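Stringent starvation protein A homolog (Haemophilus influenzae, PDB 3LYK) probably forms an equimolar complex with the RNA polymerase holoenzyme, but not with the core enzyme, as a member of the glutathione S-transferase superfamily. Local coordinates at residues B[88-91]-B[92-96]; B[95-98]-B[99-103]; B[180-183]-B[184-188]. All blocks are in the same frame, centred on the assembly; numbering follows the deposited sequence.

Interaction 1 (B[88-91]-B[92-96])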
# COMPACT_ATOMS: atom_id res chain seq x y z
N TYR B 88 -10.95 -15.22 -1.69
CA TYR B 88 -9.92 -16.15 -1.22
C TYR B 88 -8.52 -15.51 -1.13
O TYR B 88 -8.16 -14.68 -1.93
CB TYR B 88 -9.96 -17.42 -2.10
CG TYR B 88 -11.24 -18.18 -1.87
CD1 TYR B 88 -11.40 -18.95 -0.72
CD2 TYR B 88 -12.33 -18.06 -2.75
CE1 TYR B 88 -12.61 -19.61 -0.44
CE2 TYR B 88 -13.55 -18.74 -2.50
CZ TYR B 88 -13.68 -19.51 -1.34
OH TYR B 88 -14.86 -20.19 -1.09
N PRO B 89 -7.73 -15.90 -0.11
CA PRO B 89 -6.52 -15.09 0.12
C PRO B 89 -5.48 -15.11 -0.99
O PRO B 89 -4.81 -14.10 -1.14
CB PRO B 89 -5.91 -15.68 1.40
CG PRO B 89 -6.71 -16.93 1.71
CD PRO B 89 -8.00 -16.88 0.96
N VAL B 90 -5.31 -16.21 -1.73
CA VAL B 90 -4.29 -16.21 -2.80
C VAL B 90 -4.68 -15.23 -3.96
O VAL B 90 -3.85 -14.45 -4.44
CB VAL B 90 -4.02 -17.63 -3.36
CG1 VAL B 90 -3.13 -17.56 -4.67
CG2 VAL B 90 -3.34 -18.57 -2.26
N SER B 91 -5.94 -15.27 -4.39
CA SER B 91 -6.43 -14.33 -5.44
C SER B 91 -6.29 -12.90 -4.99
O SER B 91 -5.94 -12.04 -5.81
CB SER B 91 -7.93 -14.50 -5.67
OG SER B 91 -8.15 -15.78 -6.16
N ARG B 92 -6.63 -12.65 -3.72
CA ARG B 92 -6.52 -11.29 -3.18
C ARG B 92 -5.08 -10.80 -3.22
O ARG B 92 -4.81 -9.64 -3.59
CB ARG B 92 -7.14 -11.20 -1.79
CG ARG B 92 -8.66 -11.52 -1.83
CD ARG B 92 -9.22 -11.70 -0.41
NE ARG B 92 -8.96 -10.57 0.47
CZ ARG B 92 -9.75 -9.50 0.59
NH1 ARG B 92 -10.84 -9.38 -0.17
NH2 ARG B 92 -9.44 -8.54 1.46
N ALA B 93 -4.13 -11.70 -2.88
CA ALA B 93 -2.72 -11.30 -2.87
C ALA B 93 -2.23 -11.06 -4.30
O ALA B 93 -1.51 -10.12 -4.56
CB ALA B 93 -1.84 -12.41 -2.20
N LYS B 94 -2.60 -11.93 -5.23
CA LYS B 94 -2.19 -11.69 -6.64
C LYS B 94 -2.73 -10.37 -7.17
O LYS B 94 -2.01 -9.65 -7.81
CB LYS B 94 -2.57 -12.85 -7.55
CG LYS B 94 -1.93 -14.12 -7.03
CD LYS B 94 -1.23 -14.92 -8.10
CE LYS B 94 -1.95 -16.21 -8.26
NZ LYS B 94 -3.35 -15.81 -8.01
N ASP B 95 -3.99 -10.05 -6.86
CA ASP B 95 -4.55 -8.75 -7.30
C ASP B 95 -3.84 -7.56 -6.68
O ASP B 95 -3.61 -6.54 -7.36
CB ASP B 95 -6.04 -8.67 -6.97
CG ASP B 95 -6.86 -9.53 -7.91
OD1 ASP B 95 -6.28 -10.05 -8.89
OD2 ASP B 95 -8.07 -9.68 -7.68
N ARG B 96 -3.51 -7.68 -5.40
CA ARG B 96 -2.76 -6.63 -4.73
C ARG B 96 -1.39 -6.41 -5.36
O ARG B 96 -0.91 -5.27 -5.49
CB ARG B 96 -2.61 -6.92 -3.22
CG ARG B 96 -3.90 -6.63 -2.39
CD ARG B 96 -3.60 -6.59 -0.92
NE ARG B 96 -4.83 -6.38 -0.16
CZ ARG B 96 -5.45 -7.33 0.55
NH1 ARG B 96 -4.94 -8.57 0.60
NH2 ARG B 96 -6.55 -7.03 1.23
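Arg92 and Tyr88 open the first turn of helix 89-115: Arg92 N donates to Tyr88 O at 3.1 Å, and Tyr88 sits at the N-cap. The backbone bonds then run on in i to i+4 steps, Ala93 N to Pro89 O, Lys94 N to Val90 O (2.9 Å) and Asp95 N to Ser91 O.

Van der Waals contacts come from the stems of long side chains. Arg92 CG rests on Tyr88 O at 3.2 Å, with CD close behind, before the chain bends at chi3 (54°) and carries the guanidinium away from this turn. Lys94 runs alongside Val90, the two pointing the same way. Its CG lies 3.2 Å from Val90 O, and turns at each later torsion fold the chain back until NZ is 3.8 Å from Val90 CG1.

The charged ends find their partners beyond this turn. Arg92 NE forms a salt bridge with Glu77 of the second subunit and its NH1 bonds Gln86 O, while Asp95 OD1 accepts from Asn147 ND2. Val90 and Ala93 pack on Tyr74 of the second subunit.

The chemistry thus divides: main-chain bonds start the helix, while Arg92 shares its guanidinium between the second subunit and its own chain.

Interaction 2 (B[95-98]-B[99-103])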
# COMPACT_ATOMS: atom_id res chain seq x y z
N ASP B 95 -3.99 -10.05 -6.86
CA ASP B 95 -4.55 -8.75 -7.30
C ASP B 95 -3.84 -7.56 -6.68
O ASP B 95 -3.61 -6.54 -7.36
CB ASP B 95 -6.04 -8.67 -6.97
CG ASP B 95 -6.86 -9.53 -7.91
OD1 ASP B 95 -6.28 -10.05 -8.89
OD2 ASP B 95 -8.07 -9.68 -7.68
N ARG B 96 -3.51 -7.68 -5.40
CA ARG B 96 -2.76 -6.63 -4.73
C ARG B 96 -1.39 -6.41 -5.36
O ARG B 96 -0.91 -5.27 -5.49
CB ARG B 96 -2.61 -6.92 -3.22
CG ARG B 96 -3.90 -6.63 -2.39
CD ARG B 96 -3.60 -6.59 -0.92
NE ARG B 96 -4.83 -6.38 -0.16
CZ ARG B 96 -5.45 -7.33 0.55
NH1 ARG B 96 -4.94 -8.57 0.60
NH2 ARG B 96 -6.55 -7.03 1.23
N LEU B 97 -0.73 -7.52 -5.69
CA LEU B 97 0.62 -7.44 -6.27
C LEU B 97 0.56 -6.82 -7.68
O LEU B 97 1.40 -5.99 -8.05
CB LEU B 97 1.26 -8.82 -6.32
CG LEU B 97 2.78 -8.73 -6.54
CD1 LEU B 97 3.44 -7.99 -5.41
CD2 LEU B 97 3.43 -10.12 -6.71
N LEU B 98 -0.45 -7.22 -8.44
CA LEU B 98 -0.73 -6.65 -9.76
C LEU B 98 -0.93 -5.14 -9.70
O LEU B 98 -0.35 -4.39 -10.48
CB LEU B 98 -1.98 -7.34 -10.32
CG LEU B 98 -2.23 -7.53 -11.79
CD1 LEU B 98 -0.90 -7.74 -12.52
CD2 LEU B 98 -3.09 -8.78 -11.90
N MSE B 99 -1.69 -4.69 -8.70
CA MSE B 99 -1.95 -3.28 -8.51
C MSE B 99 -0.70 -2.52 -8.22
O MSE B 99 -0.44 -1.45 -8.81
CB MSE B 99 -3.00 -3.07 -7.41
CG MSE B 99 -4.44 -3.39 -7.93
SE MSE B 99 -5.79 -3.23 -6.51
CE MSE B 99 -5.99 -5.01 -5.80
N LEU B 100 0.10 -3.05 -7.28
CA LEU B 100 1.34 -2.43 -6.91
C LEU B 100 2.24 -2.26 -8.13
O LEU B 100 2.86 -1.21 -8.31
CB LEU B 100 2.09 -3.27 -5.88
CG LEU B 100 3.53 -2.79 -5.60
CD1 LEU B 100 3.49 -1.48 -4.86
CD2 LEU B 100 4.33 -3.82 -4.74
N ARG B 101 2.30 -3.30 -8.96
CA ARG B 101 3.16 -3.29 -10.13
C ARG B 101 2.67 -2.31 -11.21
O ARG B 101 3.49 -1.63 -11.85
CB ARG B 101 3.30 -4.68 -10.72
CG ARG B 101 4.16 -5.64 -9.83
CD ARG B 101 4.21 -7.04 -10.38
NE ARG B 101 4.54 -7.01 -11.80
CZ ARG B 101 3.87 -7.66 -12.74
NH1 ARG B 101 2.86 -8.45 -12.42
NH2 ARG B 101 4.22 -7.53 -14.02
N ILE B 102 1.36 -2.26 -11.42
CA ILE B 102 0.78 -1.26 -12.32
C ILE B 102 1.20 0.12 -11.90
O ILE B 102 1.79 0.87 -12.69
CB ILE B 102 -0.74 -1.42 -12.46
CG1 ILE B 102 -0.99 -2.71 -13.22
CG2 ILE B 102 -1.36 -0.18 -13.18
CD1 ILE B 102 -2.39 -3.28 -13.02
N GLU B 103 0.96 0.43 -10.64
CA GLU B 103 1.28 1.70 -10.05
C GLU B 103 2.79 2.01 -10.12
O GLU B 103 3.18 3.14 -10.47
CB GLU B 103 0.80 1.71 -8.61
CG GLU B 103 0.35 3.05 -8.10
CD GLU B 103 1.45 3.79 -7.39
OE1 GLU B 103 2.34 3.11 -6.81
OE2 GLU B 103 1.44 5.04 -7.39
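Met99, a selenomethionine, folds back along the preceding turn of helix 89-115 toward Asp95. Its CB touches two carbonyl oxygens, Asp95 O and Arg96 O. CG stands opposite the carbonyl carbon (chi1 -77°) and comes 3.3 Å from Asp95 O, the same oxygen that receives Met99 N at 3.0 Å. SE passes farther off, 4.1 Å from Asp95 O. The bend at chi3 (-94°) then returns the tip, with CE 3.2 Å from Asp95 O and 3.8 Å from Asp95 CB. The whole chain therefore curls round one backbone carbonyl, while Leu152 and Tyr156 of helix 152-165 pack against it.

Leu97 and Leu100 meet more loosely, CD1 of the first 4.3 Å from CD2 of the second. Ile102 lies as close to the Leu98 carbonyl as Met99 does to that of Asp95, its CG1 3.3 Å from Leu98 O. Arg101 slants across Leu98, bringing NH1 to 3.8 Å from Leu98 CD1; its NE bonds Tyr52 OH of the second subunit. Arg96 forms salt bridges with Glu73 of its own chain and Glu77 of the second subunit, and packs on Arg96 of that subunit.

Such a helix, with Met99 and Ile102 turned to a neighbouring helix and Leu97, Leu100 and Arg101 to the partner subunit, is characteristic of the first long helix of the all-helical C-terminal domain in dimeric GST-fold proteins.

Interaction 3 (B[180-183]-B[184-188])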
# COMPACT_ATOMS: atom_id res chain seq x y z
N LYS B 180 -8.66 -2.85 -27.41
CA LYS B 180 -9.88 -2.10 -27.77
C LYS B 180 -11.10 -2.73 -27.19
O LYS B 180 -12.00 -2.03 -26.72
CB LYS B 180 -10.03 -2.03 -29.30
CG LYS B 180 -9.05 -1.10 -29.98
CD LYS B 180 -9.00 -1.41 -31.48
CE LYS B 180 -8.33 -0.31 -32.28
NZ LYS B 180 -8.18 -0.76 -33.70
N ALA B 181 -11.17 -4.06 -27.23
CA ALA B 181 -12.30 -4.76 -26.62
C ALA B 181 -12.36 -4.48 -25.08
O ALA B 181 -13.43 -4.20 -24.54
CB ALA B 181 -12.25 -6.30 -26.94
N TYR B 182 -11.22 -4.52 -24.40
CA TYR B 182 -11.19 -4.24 -22.95
C TYR B 182 -11.65 -2.81 -22.65
O TYR B 182 -12.45 -2.57 -21.75
CB TYR B 182 -9.76 -4.47 -22.40
CG TYR B 182 -9.60 -4.14 -20.94
CD1 TYR B 182 -10.14 -4.99 -19.96
CD2 TYR B 182 -8.94 -2.95 -20.54
CE1 TYR B 182 -9.99 -4.68 -18.59
CE2 TYR B 182 -8.78 -2.63 -19.18
CZ TYR B 182 -9.31 -3.50 -18.21
OH TYR B 182 -9.17 -3.17 -16.89
N MSE B 183 -11.15 -1.86 -23.44
CA MSE B 183 -11.56 -0.48 -23.30
C MSE B 183 -13.04 -0.28 -23.37
O MSE B 183 -13.59 0.42 -22.51
CB MSE B 183 -10.83 0.42 -24.30
CG MSE B 183 -9.41 0.71 -23.82
SE MSE B 183 -8.31 1.65 -25.15
CE MSE B 183 -8.78 3.45 -24.81
N GLU B 184 -13.70 -0.89 -24.36
CA GLU B 184 -15.14 -0.77 -24.45
C GLU B 184 -15.80 -1.38 -23.20
O GLU B 184 -16.75 -0.85 -22.65
CB GLU B 184 -15.66 -1.45 -25.73
CG GLU B 184 -17.18 -1.27 -25.96
CD GLU B 184 -18.07 -2.30 -25.21
OE1 GLU B 184 -17.59 -3.41 -24.83
OE2 GLU B 184 -19.27 -1.99 -25.01
N ARG B 185 -15.27 -2.51 -22.76
CA ARG B 185 -15.86 -3.24 -21.62
C ARG B 185 -15.82 -2.38 -20.36
O ARG B 185 -16.80 -2.30 -19.61
CB ARG B 185 -15.05 -4.51 -21.42
CG ARG B 185 -15.66 -5.54 -20.56
CD ARG B 185 -14.74 -6.79 -20.70
NE ARG B 185 -14.84 -7.36 -22.03
CZ ARG B 185 -13.82 -7.70 -22.81
NH1 ARG B 185 -12.56 -7.61 -22.42
NH2 ARG B 185 -14.09 -8.17 -24.01
N VAL B 186 -14.72 -1.68 -20.14
CA VAL B 186 -14.62 -0.84 -18.92
C VAL B 186 -15.21 0.59 -19.07
O VAL B 186 -15.92 1.06 -18.15
CB VAL B 186 -13.20 -0.84 -18.30
CG1 VAL B 186 -12.75 -2.27 -17.98
CG2 VAL B 186 -12.15 -0.19 -19.24
N PHE B 187 -14.94 1.28 -20.21
CA PHE B 187 -15.37 2.67 -20.35
C PHE B 187 -16.89 2.85 -20.36
O PHE B 187 -17.41 3.91 -19.94
CB PHE B 187 -14.81 3.37 -21.59
CG PHE B 187 -13.31 3.53 -21.60
CD1 PHE B 187 -12.54 3.37 -20.45
CD2 PHE B 187 -12.67 3.84 -22.80
CE1 PHE B 187 -11.14 3.52 -20.50
CE2 PHE B 187 -11.30 4.02 -22.85
CZ PHE B 187 -10.52 3.84 -21.68
N THR B 188 -17.59 1.82 -20.84
CA THR B 188 -19.05 1.87 -20.98
C THR B 188 -19.81 1.38 -19.75
O THR B 188 -21.06 1.42 -19.73
CB THR B 188 -19.55 1.12 -22.27
OG1 THR B 188 -19.28 -0.27 -22.11
CG2 THR B 188 -18.81 1.65 -23.55
O HOH W 1 -15.95 -5.09 -25.42
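Val186 sets its CG1 methyl over one face of the Tyr182 ring, a CH-pi contact 4.0 Å from the centroid and offset toward the rim near CZ and CE1. One residue on, Met183 and Phe187 run side by side in a Met-aromatic contact: SE of this selenomethionine lies 5.4 Å from the ring centroid and oblique to it, while the bend at chi3 (86°) brings CE alongside the CE2 and CZ atoms of Phe187.

Arg185 turns back along the helix. With CG anti to its own N (chi1 -166°) and a bend at chi3, its guanidinium has Ala181 O over one face, 3.9 Å above the plane, and NH1 stands at the edge of the Tyr182 ring. Ala181 O also accepts hydrogen bonds from Arg185 N (3.1 Å) and from a water (2.8 Å). At the helix end Thr188 OG1 donates to Glu184 O at 2.7 Å.

Farther out, Tyr182 OH bonds Asp154 and Arg185 NH1 bonds Pro143 O, which tether the two side chains at their tips. Tyr182, Met183 and Val186 lie against helix 152-165, through Val157 and Leu161, Lys165, and Ala158 respectively. Phe187 meets Trp162 of that helix edge-to-face and Phe192 of helix 190-195 with the ring planes at about 30°, tying the end of helix 176-187 to both neighbours.

How the interactions relate
Interactions 1 and 2 are successive lengths of helix 89-115, sharing Asp95 and Arg96, with centres about 11 Å apart; both reach the second subunit. Interaction 3 lies on helix 176-187, its centre about 24 Å from that of interaction 1 and 20 Å from that of interaction 2, touches neither, and meets no other chain of the assembly. Each is partly buried. Interaction 1, at the helix start, meets the second subunit partly through Arg92 and its Glu77, while interaction 2 joins a mixed leucine and arginine side at the dimer interface to a buried side facing helix 152-165. That same helix backs interaction 3, where aromatic rings dominate and a water binds Ala181 O on the polar side.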